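Local coordinates for protein acetylxylan esterase / glucomannan deacetylase (Cellvibrio japonicus, PDB 2WAA) that removes acetyl groups from acetylated xylan and glucomannan, as a family 2 carbohydrate esterase that helps degrade plant cell wall polysaccharides, at residues G24-H27 with S33-F36; G185-I190 with L210-Q215; F205-L210 with A216-H221. All coordinates share one frame; numbering follows the deposited sequence.

Contact 1 of 3, residues G24-H27 with S33-F36; sequences GRTH and SLTF
His-27 and Thr-35 form an antiparallel hydrogen-bonded pair, and this pair is the tight part of the contact. His-27 N reaches Thr-35 O at 2.8 Å, nearly straight at 172°, and Thr-35 N returns to His-27 O at 3.0 Å. Each oxygen also takes a CA-H...O contact: Thr-26 CA stands 3.4 Å from Thr-35 O, Leu-34 CA 3.3 Å from His-27 O. The side chains sit more loosely. On the buried side, Thr-26 and Phe-36 lie alongside each other and point the same way, with Thr-26 CG2 4.1 Å from Phe-36 CB. Thr-26 OG1 stands between the backbone N and the carbonyl carbon (chi1 61°), 4.0 Å from Leu-34 CD2, and is hydrogen-bonded to a glycerol probably from the crystallisation liquor. On the other side of the bridge the partly exposed His-27 and Thr-35 meet mainly through backbone; Thr-35 OG1 is held by Thr-113 and Asn-29. This single bridge joins strands 27-28 and 34-36 at one margin of an antiparallel sheet in the N-terminal region, where strand 112-119 pairs with the other edge of 34-36, and Pro-217 of the esterase region packs on His-27.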
loop_
_atom_site.group_PDB
_atom_site.type_symbol
_atom_site.label_atom_id
_atom_site.label_comp_id
_atom_site.label_asym_id
_atom_site.label_seq_id
_atom_site.Cartn_x
_atom_site.Cartn_y
_atom_site.Cartn_z
ATOM N N GLY A 24 2.002 7.851 -0.261
ATOM C CA GLY A 24 0.785 7.016 -0.480
ATOM C C GLY A 24 -0.338 7.918 -0.972
ATOM O O GLY A 24 -0.276 9.153 -0.835
ATOM N N ARG A 25 -1.358 7.334 -1.581
ATOM C CA ARG A 25 -2.450 8.135 -2.108
ATOM C C ARG A 25 -3.378 8.752 -1.056
ATOM O O ARG A 25 -3.941 8.039 -0.207
ATOM C CB ARG A 25 -3.288 7.281 -3.053
ATOM C CG ARG A 25 -2.471 6.883 -4.292
ATOM C CD ARG A 25 -3.358 6.219 -5.370
ATOM N NE ARG A 25 -2.586 5.790 -6.533
ATOM C CZ ARG A 25 -3.128 5.201 -7.606
ATOM N NH1 ARG A 25 -4.426 5.029 -7.684
ATOM N NH2 ARG A 25 -2.370 4.820 -8.629
ATOM N N THR A 26 -3.569 10.065 -1.149
ATOM C CA THR A 26 -4.511 10.764 -0.273
ATOM C C THR A 26 -5.421 11.690 -1.107
ATOM O O THR A 26 -5.016 12.194 -2.166
ATOM C CB THR A 26 -3.768 11.622 0.788
ATOM O OG1 THR A 26 -2.957 12.620 0.124
ATOM C CG2 THR A 26 -2.891 10.721 1.686
ATOM N N HIS A 27 -6.638 11.921 -0.615
ATOM C CA HIS A 27 -7.550 12.887 -1.222
ATOM C C HIS A 27 -7.555 14.141 -0.325
ATOM O O HIS A 27 -7.696 14.025 0.889
ATOM C CB HIS A 27 -8.949 12.322 -1.282
ATOM C CG HIS A 27 -9.901 13.249 -1.968
ATOM N ND1 HIS A 27 -9.876 13.442 -3.329
ATOM C CD2 HIS A 27 -10.833 14.103 -1.476
ATOM C CE1 HIS A 27 -10.792 14.345 -3.658
ATOM N NE2 HIS A 27 -11.386 14.759 -2.554
ATOM N N SER A 33 -8.338 18.647 5.305
ATOM C CA SER A 33 -8.080 17.301 5.846
ATOM C C SER A 33 -7.623 16.389 4.698
ATOM O O SER A 33 -7.822 16.727 3.507
ATOM C CB SER A 33 -9.324 16.750 6.555
ATOM O OG SER A 33 -10.385 16.597 5.614
ATOM N N LEU A 34 -7.021 15.244 5.044
ATOM C CA LEU A 34 -6.664 14.202 4.067
ATOM C C LEU A 34 -7.452 12.959 4.375
ATOM O O LEU A 34 -7.612 12.560 5.532
ATOM C CB LEU A 34 -5.173 13.840 4.171
ATOM C CG LEU A 34 -4.229 14.992 3.872
ATOM C CD1 LEU A 34 -2.794 14.376 4.106
ATOM C CD2 LEU A 34 -4.481 15.452 2.449
ATOM N N THR A 35 -7.915 12.321 3.303
ATOM C CA THR A 35 -8.612 11.047 3.432
ATOM C C THR A 35 -7.879 10.007 2.589
ATOM O O THR A 35 -7.398 10.320 1.493
ATOM C CB THR A 35 -10.098 11.189 2.993
ATOM O OG1 THR A 35 -10.732 12.182 3.813
ATOM C CG2 THR A 35 -10.837 9.884 3.225
ATOM N N PHE A 36 -7.789 8.800 3.126
ATOM C CA PHE A 36 -7.087 7.744 2.439
ATOM C C PHE A 36 -7.675 6.378 2.719
ATOM O O PHE A 36 -8.307 6.141 3.769
ATOM C CB PHE A 36 -5.583 7.795 2.801
ATOM C CG PHE A 36 -5.300 7.990 4.267
ATOM C CD1 PHE A 36 -5.110 6.895 5.121
ATOM C CD2 PHE A 36 -5.226 9.278 4.795
ATOM C CE1 PHE A 36 -4.866 7.066 6.472
ATOM C CE2 PHE A 36 -4.961 9.474 6.165
ATOM C CZ PHE A 36 -4.786 8.351 7.003
#

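Contact 2 of 3, residues G185-I190 with L210-Q215; sequences GGRGLI and LGDTGQ. With ACT (acetate ion), chain B; ACT (acetate ion), chain C.
The probable oxyanion-hole loop of the esterase, which carries the inferred transition-state stabiliser Gly-186, is joined here to segment 210-215 by a single salt bridge between Arg-187 and Asp-212. Both guanidinium end nitrogens close on one oxygen: NH1 of Arg-187 is 2.9 Å from Asp-212 OD2, with the bond bent to 150°, and NH2 of Arg-187 is 3.1 Å from that same OD2. NH1 comes nearly along the C-O axis, NH2 from the syn side and somewhat out of the carboxylate plane. The two flat groups are nearly coplanar, 19° apart. A bend at chi2 (-73°) turns the arginine chain so that its end faces the aspartate. In this SGNH-type (GDSL-like) hydrolase the neighbouring Gly-186 N donates 2.7 Å to OXT of one acetate, an almost straight bond, consistent with its role in the oxyanion hole. A second acetate lies at the edge of the Arg-187 guanidinium, its O 3.3 Å from NE in a weak bond; both ions are probably from the crystallisation liquor. Bound acetate is also hydrogen-bonded to Ser-141 N, Asn-236 ND2 and His-316 NE2. Ala-200 O takes a further hydrogen bond from NH1, and Trp-184 makes a cation-pi contact with Arg-187.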
loop_
_atom_site.group_PDB
_atom_site.type_symbol
_atom_site.label_atom_id
_atom_site.label_comp_id
_atom_site.label_asym_id
_atom_site.label_seq_id
_atom_site.Cartn_x
_atom_site.Cartn_y
_atom_site.Cartn_z
ATOM N N GLY A 185 -8.141 -6.364 -1.841
ATOM C CA GLY A 185 -8.385 -7.789 -1.605
ATOM C C GLY A 185 -9.520 -8.379 -2.436
ATOM O O GLY A 185 -10.585 -7.761 -2.615
ATOM N N GLY A 186 -9.316 -9.614 -2.885
ATOM C CA GLY A 186 -10.345 -10.337 -3.629
ATOM C C GLY A 186 -10.462 -9.958 -5.099
ATOM O O GLY A 186 -11.147 -10.661 -5.840
ATOM N N ARG A 187 -9.757 -8.897 -5.533
ATOM C CA ARG A 187 -9.843 -8.377 -6.893
ATOM C C ARG A 187 -8.775 -8.939 -7.835
ATOM O O ARG A 187 -7.731 -9.376 -7.377
ATOM C CB ARG A 187 -9.797 -6.853 -6.880
ATOM C CG ARG A 187 -10.894 -6.254 -6.011
ATOM C CD ARG A 187 -12.336 -6.369 -6.647
ATOM N NE ARG A 187 -13.308 -5.867 -5.654
ATOM C CZ ARG A 187 -13.672 -4.580 -5.557
ATOM N NH1 ARG A 187 -13.165 -3.665 -6.402
ATOM N NH2 ARG A 187 -14.532 -4.204 -4.612
ATOM N N GLY A 188 -9.091 -8.947 -9.135
ATOM C CA GLY A 188 -8.174 -9.454 -10.164
ATOM C C GLY A 188 -7.971 -8.458 -11.272
ATOM O O GLY A 188 -8.477 -7.299 -11.220
ATOM N N LEU A 189 -7.232 -8.896 -12.290
ATOM C CA LEU A 189 -7.046 -8.122 -13.488
ATOM C C LEU A 189 -8.367 -8.062 -14.294
ATOM O O LEU A 189 -8.743 -7.005 -14.842
ATOM C CB LEU A 189 -5.965 -8.785 -14.366
ATOM C CG LEU A 189 -5.712 -8.047 -15.659
ATOM C CD1 LEU A 189 -4.913 -6.743 -15.392
ATOM C CD2 LEU A 189 -4.924 -8.956 -16.576
ATOM N N ILE A 190 -9.063 -9.200 -14.328
ATOM C CA ILE A 190 -10.348 -9.300 -15.055
ATOM C C ILE A 190 -11.554 -9.766 -14.265
ATOM O O ILE A 190 -12.695 -9.546 -14.705
ATOM C CB ILE A 190 -10.246 -10.128 -16.361
ATOM C CG1 ILE A 190 -10.140 -11.628 -16.066
ATOM C CG2 ILE A 190 -9.068 -9.612 -17.250
ATOM C CD1 ILE A 190 -10.150 -12.470 -17.387
ATOM N N LEU A 210 -8.946 6.690 -3.818
ATOM C CA LEU A 210 -9.434 5.760 -2.792
ATOM C C LEU A 210 -10.842 5.367 -3.202
ATOM O O LEU A 210 -11.422 6.037 -4.042
ATOM C CB LEU A 210 -9.489 6.459 -1.427
ATOM C CG LEU A 210 -10.246 7.821 -1.337
ATOM C CD1 LEU A 210 -11.755 7.690 -1.474
ATOM C CD2 LEU A 210 -9.924 8.536 0.002
ATOM N N GLY A 211 -11.405 4.315 -2.609
ATOM C CA GLY A 211 -12.784 3.937 -2.900
ATOM C C GLY A 211 -12.937 3.254 -4.240
ATOM O O GLY A 211 -11.991 3.183 -5.013
ATOM N N ASP A 212 -14.119 2.753 -4.567
ATOM C CA ASP A 212 -14.244 2.283 -5.943
ATOM C C ASP A 212 -15.612 2.477 -6.580
ATOM O O ASP A 212 -15.937 1.799 -7.594
ATOM C CB ASP A 212 -13.819 0.812 -6.086
ATOM C CG ASP A 212 -14.775 -0.120 -5.397
ATOM O OD1 ASP A 212 -15.609 0.365 -4.591
ATOM O OD2 ASP A 212 -14.692 -1.315 -5.663
ATOM N N THR A 213 -16.394 3.405 -6.038
ATOM C CA THR A 213 -17.740 3.652 -6.629
ATOM C C THR A 213 -17.674 4.558 -7.849
ATOM O O THR A 213 -16.592 4.985 -8.294
ATOM C CB THR A 213 -18.673 4.345 -5.643
ATOM O OG1 THR A 213 -18.190 5.681 -5.400
ATOM C CG2 THR A 213 -18.768 3.530 -4.337
ATOM N N GLY A 214 -18.850 4.908 -8.362
ATOM C CA GLY A 214 -18.900 5.838 -9.472
ATOM C C GLY A 214 -18.381 7.192 -9.017
ATOM O O GLY A 214 -17.973 8.030 -9.833
ATOM N N GLN A 215 -18.384 7.411 -7.704
ATOM C CA GLN A 215 -17.918 8.701 -7.187
ATOM C C GLN A 215 -16.507 8.667 -6.565
ATOM O O GLN A 215 -16.112 9.613 -5.868
ATOM C CB GLN A 215 -18.945 9.276 -6.203
ATOM C CG GLN A 215 -18.889 8.658 -4.824
ATOM C CD GLN A 215 -20.261 8.171 -4.332
ATOM O OE1 GLN A 215 -21.283 8.852 -4.512
ATOM N NE2 GLN A 215 -20.287 6.975 -3.715
HETATM C C ACT B . -14.764 -8.306 -3.812
HETATM O O ACT B . -15.617 -7.378 -3.931
HETATM O OXT ACT B . -15.136 -9.454 -4.167
HETATM C CH3 ACT B . -13.385 -8.063 -3.275
HETATM C C ACT C . -6.710 -12.109 -2.209
HETATM O O ACT C . -7.496 -12.571 -1.310
HETATM O OXT ACT C . -6.955 -10.941 -2.591
HETATM C CH3 ACT C . -5.554 -12.881 -2.787
#

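Contact 3 of 3, residues F205-L210 with A216-H221; sequences FYQFTL and APQWDH
Gln-207 and Trp-219 meet through the backbone, Trp-219 N donating to Gln-207 O at 2.9 Å, and two residues on Thr-209 N donates to Pro-217 O at 2.7 Å. These bonds bracket a single bridge between Phe-208 and Gln-218, which, with a type I turn from Phe-205 to Phe-208, folds the loop between helix 202-205 and strand 228-231 of the GDSL-like region back on itself. The Gln-207 side chain starts with CB 3.8 Å from Gln-218 OE1. CG lies anti to the carbonyl carbon, and a bend at chi2 (-66°) swings the amide toward His-221. There OE1 of Gln-207 lies in the imidazole plane and accepts a weak bond from His-221 NE2 at 3.3 Å; an ordered water bridges Gln-207 OE1 and Trp-219 O. The Tyr-206 and His-221 rings run nearly parallel but slid apart, with little overlap; Tyr-206 OH is hydrogen-bonded to His-263 and Asn-262. At the other end Ala-216 CB makes a CH-pi contact over the Phe-208 ring, 4.0 Å from its centroid, while Gln-218 NE2 lies at the edge of that ring. Thr-209 OG1 approaches the edge of the Trp-219 indole, 3.4 Å from CE3. The weak bond is consistent with a proton on NE2 of His-221; with Tyr-206 OH over one face, Trp-219 O over the opposite face and Gln-207 OE1 at the edge, the ring's rotation is probably fixed.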
loop_
_atom_site.group_PDB
_atom_site.type_symbol
_atom_site.label_atom_id
_atom_site.label_comp_id
_atom_site.label_asym_id
_atom_site.label_seq_id
_atom_site.Cartn_x
_atom_site.Cartn_y
_atom_site.Cartn_z
ATOM N N PHE A 205 -9.460 0.246 -10.378
ATOM C CA PHE A 205 -9.095 0.917 -9.114
ATOM C C PHE A 205 -7.720 1.539 -9.139
ATOM O O PHE A 205 -7.426 2.403 -8.320
ATOM C CB PHE A 205 -9.354 0.067 -7.830
ATOM C CG PHE A 205 -8.462 -1.166 -7.694
ATOM C CD1 PHE A 205 -7.132 -1.062 -7.247
ATOM C CD2 PHE A 205 -8.982 -2.444 -7.970
ATOM C CE1 PHE A 205 -6.319 -2.228 -7.125
ATOM C CE2 PHE A 205 -8.178 -3.614 -7.853
ATOM C CZ PHE A 205 -6.844 -3.491 -7.411
ATOM N N TYR A 206 -6.875 1.115 -10.067
ATOM C CA TYR A 206 -5.584 1.767 -10.262
ATOM C C TYR A 206 -5.780 3.273 -10.567
ATOM O O TYR A 206 -4.875 4.085 -10.358
ATOM C CB TYR A 206 -4.843 1.099 -11.413
ATOM C CG TYR A 206 -3.850 1.992 -12.117
ATOM C CD1 TYR A 206 -2.593 2.211 -11.595
ATOM C CD2 TYR A 206 -4.172 2.571 -13.338
ATOM C CE1 TYR A 206 -1.644 3.025 -12.287
ATOM C CE2 TYR A 206 -3.261 3.384 -14.030
ATOM C CZ TYR A 206 -2.003 3.604 -13.488
ATOM O OH TYR A 206 -1.112 4.403 -14.184
ATOM N N GLN A 207 -6.971 3.630 -11.068
ATOM C CA GLN A 207 -7.253 5.022 -11.394
ATOM C C GLN A 207 -7.769 5.843 -10.217
ATOM O O GLN A 207 -7.908 7.058 -10.351
ATOM C CB GLN A 207 -8.311 5.125 -12.538
ATOM C CG GLN A 207 -7.866 4.502 -13.904
ATOM C CD GLN A 207 -6.680 5.219 -14.628
ATOM O OE1 GLN A 207 -6.139 6.265 -14.179
ATOM N NE2 GLN A 207 -6.234 4.611 -15.762
ATOM N N PHE A 208 -8.052 5.210 -9.080
ATOM C CA PHE A 208 -8.790 5.893 -8.012
ATOM C C PHE A 208 -7.877 6.311 -6.900
ATOM O O PHE A 208 -6.983 5.567 -6.499
ATOM C CB PHE A 208 -9.812 4.918 -7.405
ATOM C CG PHE A 208 -10.841 4.406 -8.385
ATOM C CD1 PHE A 208 -11.193 5.174 -9.490
ATOM C CD2 PHE A 208 -11.496 3.205 -8.143
ATOM C CE1 PHE A 208 -12.183 4.715 -10.376
ATOM C CE2 PHE A 208 -12.479 2.741 -9.040
ATOM C CZ PHE A 208 -12.816 3.489 -10.120
ATOM N N THR A 209 -8.118 7.484 -6.329
ATOM C CA THR A 209 -7.314 7.846 -5.173
ATOM C C THR A 209 -7.650 6.963 -3.968
ATOM O O THR A 209 -6.776 6.605 -3.139
ATOM C CB THR A 209 -7.623 9.302 -4.804
ATOM O OG1 THR A 209 -7.232 10.132 -5.908
ATOM C CG2 THR A 209 -6.858 9.727 -3.543
ATOM N N LEU A 210 -8.946 6.690 -3.818
ATOM C CA LEU A 210 -9.434 5.760 -2.792
ATOM C C LEU A 210 -10.842 5.367 -3.202
ATOM O O LEU A 210 -11.422 6.037 -4.042
ATOM C CB LEU A 210 -9.489 6.459 -1.427
ATOM C CG LEU A 210 -10.246 7.821 -1.337
ATOM C CD1 LEU A 210 -11.755 7.690 -1.474
ATOM C CD2 LEU A 210 -9.924 8.536 0.002
ATOM N N ALA A 216 -15.742 7.594 -6.798
ATOM C CA ALA A 216 -14.354 7.580 -6.323
ATOM C C ALA A 216 -13.555 8.661 -7.054
ATOM O O ALA A 216 -13.586 8.740 -8.258
ATOM C CB ALA A 216 -13.719 6.180 -6.534
ATOM N N PRO A 217 -12.796 9.471 -6.316
ATOM C CA PRO A 217 -11.903 10.471 -6.905
ATOM C C PRO A 217 -10.813 9.869 -7.796
ATOM O O PRO A 217 -10.199 8.853 -7.410
ATOM C CB PRO A 217 -11.280 11.177 -5.701
ATOM C CG PRO A 217 -11.727 10.448 -4.498
ATOM C CD PRO A 217 -12.637 9.316 -4.861
ATOM N N GLN A 218 -10.577 10.515 -8.947
ATOM C CA GLN A 218 -9.493 10.187 -9.865
ATOM C C GLN A 218 -8.161 10.594 -9.297
ATOM O O GLN A 218 -7.945 11.735 -8.870
ATOM C CB GLN A 218 -9.643 10.885 -11.212
ATOM C CG GLN A 218 -10.781 10.329 -12.050
ATOM C CD GLN A 218 -10.453 8.944 -12.550
ATOM O OE1 GLN A 218 -9.448 8.732 -13.216
ATOM N NE2 GLN A 218 -11.285 7.988 -12.191
ATOM N N TRP A 219 -7.260 9.638 -9.287
ATOM C CA TRP A 219 -5.871 9.884 -8.905
ATOM C C TRP A 219 -5.106 10.522 -10.061
ATOM O O TRP A 219 -4.974 9.929 -11.178
ATOM C CB TRP A 219 -5.187 8.560 -8.473
ATOM C CG TRP A 219 -3.751 8.732 -8.137
ATOM C CD1 TRP A 219 -2.672 8.328 -8.893
ATOM C CD2 TRP A 219 -3.216 9.368 -6.980
ATOM N NE1 TRP A 219 -1.497 8.667 -8.258
ATOM C CE2 TRP A 219 -1.803 9.310 -7.083
ATOM C CE3 TRP A 219 -3.791 9.989 -5.863
ATOM C CZ2 TRP A 219 -0.962 9.853 -6.124
ATOM C CZ3 TRP A 219 -2.966 10.530 -4.902
ATOM C CH2 TRP A 219 -1.552 10.447 -5.033
ATOM N N ASP A 220 -4.559 11.712 -9.807
ATOM C CA ASP A 220 -3.701 12.347 -10.795
ATOM C C ASP A 220 -2.277 11.766 -10.721
ATOM O O ASP A 220 -1.594 11.907 -9.710
ATOM C CB ASP A 220 -3.681 13.838 -10.486
ATOM C CG ASP A 220 -2.798 14.629 -11.440
ATOM O OD1 ASP A 220 -2.218 14.040 -12.388
ATOM O OD2 ASP A 220 -2.692 15.854 -11.196
ATOM N N HIS A 221 -1.829 11.103 -11.796
ATOM C CA HIS A 221 -0.533 10.396 -11.762
ATOM C C HIS A 221 0.671 11.295 -11.643
ATOM O O HIS A 221 1.761 10.855 -11.287
ATOM C CB HIS A 221 -0.425 9.501 -12.990
ATOM C CG HIS A 221 -1.404 8.398 -12.966
ATOM N ND1 HIS A 221 -1.320 7.378 -12.047
ATOM C CD2 HIS A 221 -2.511 8.157 -13.703
ATOM C CE1 HIS A 221 -2.330 6.548 -12.231
ATOM N NE2 HIS A 221 -3.070 7.006 -13.216
HETATM O O HOH W 1 -6.639 8.506 -12.940
#

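Along the chain contact 1 closes first, within the N-terminal sheet region, whereas contacts 2 and 3 interleave in the esterase region and share Leu-210. Centres of contacts 1 and 3 lie about 11 Å apart, those of 2 and 3 about 10 Å, and those of 1 and 2 about 17 Å. Arg-25 reaches from the N-terminal region to the esterase region: NH1 bonds to the carbonyls of Tyr-206 and Phe-208, and the guanidinium lies on Trp-219. Leu-210 also packs on Thr-35 and His-27. Phe-205 of contact 3 touches Arg-187 of contact 2. The loop following helix 202-205 thus touches both the N-terminal sheet and the probable oxyanion-hole loop, a packing link between the two regions.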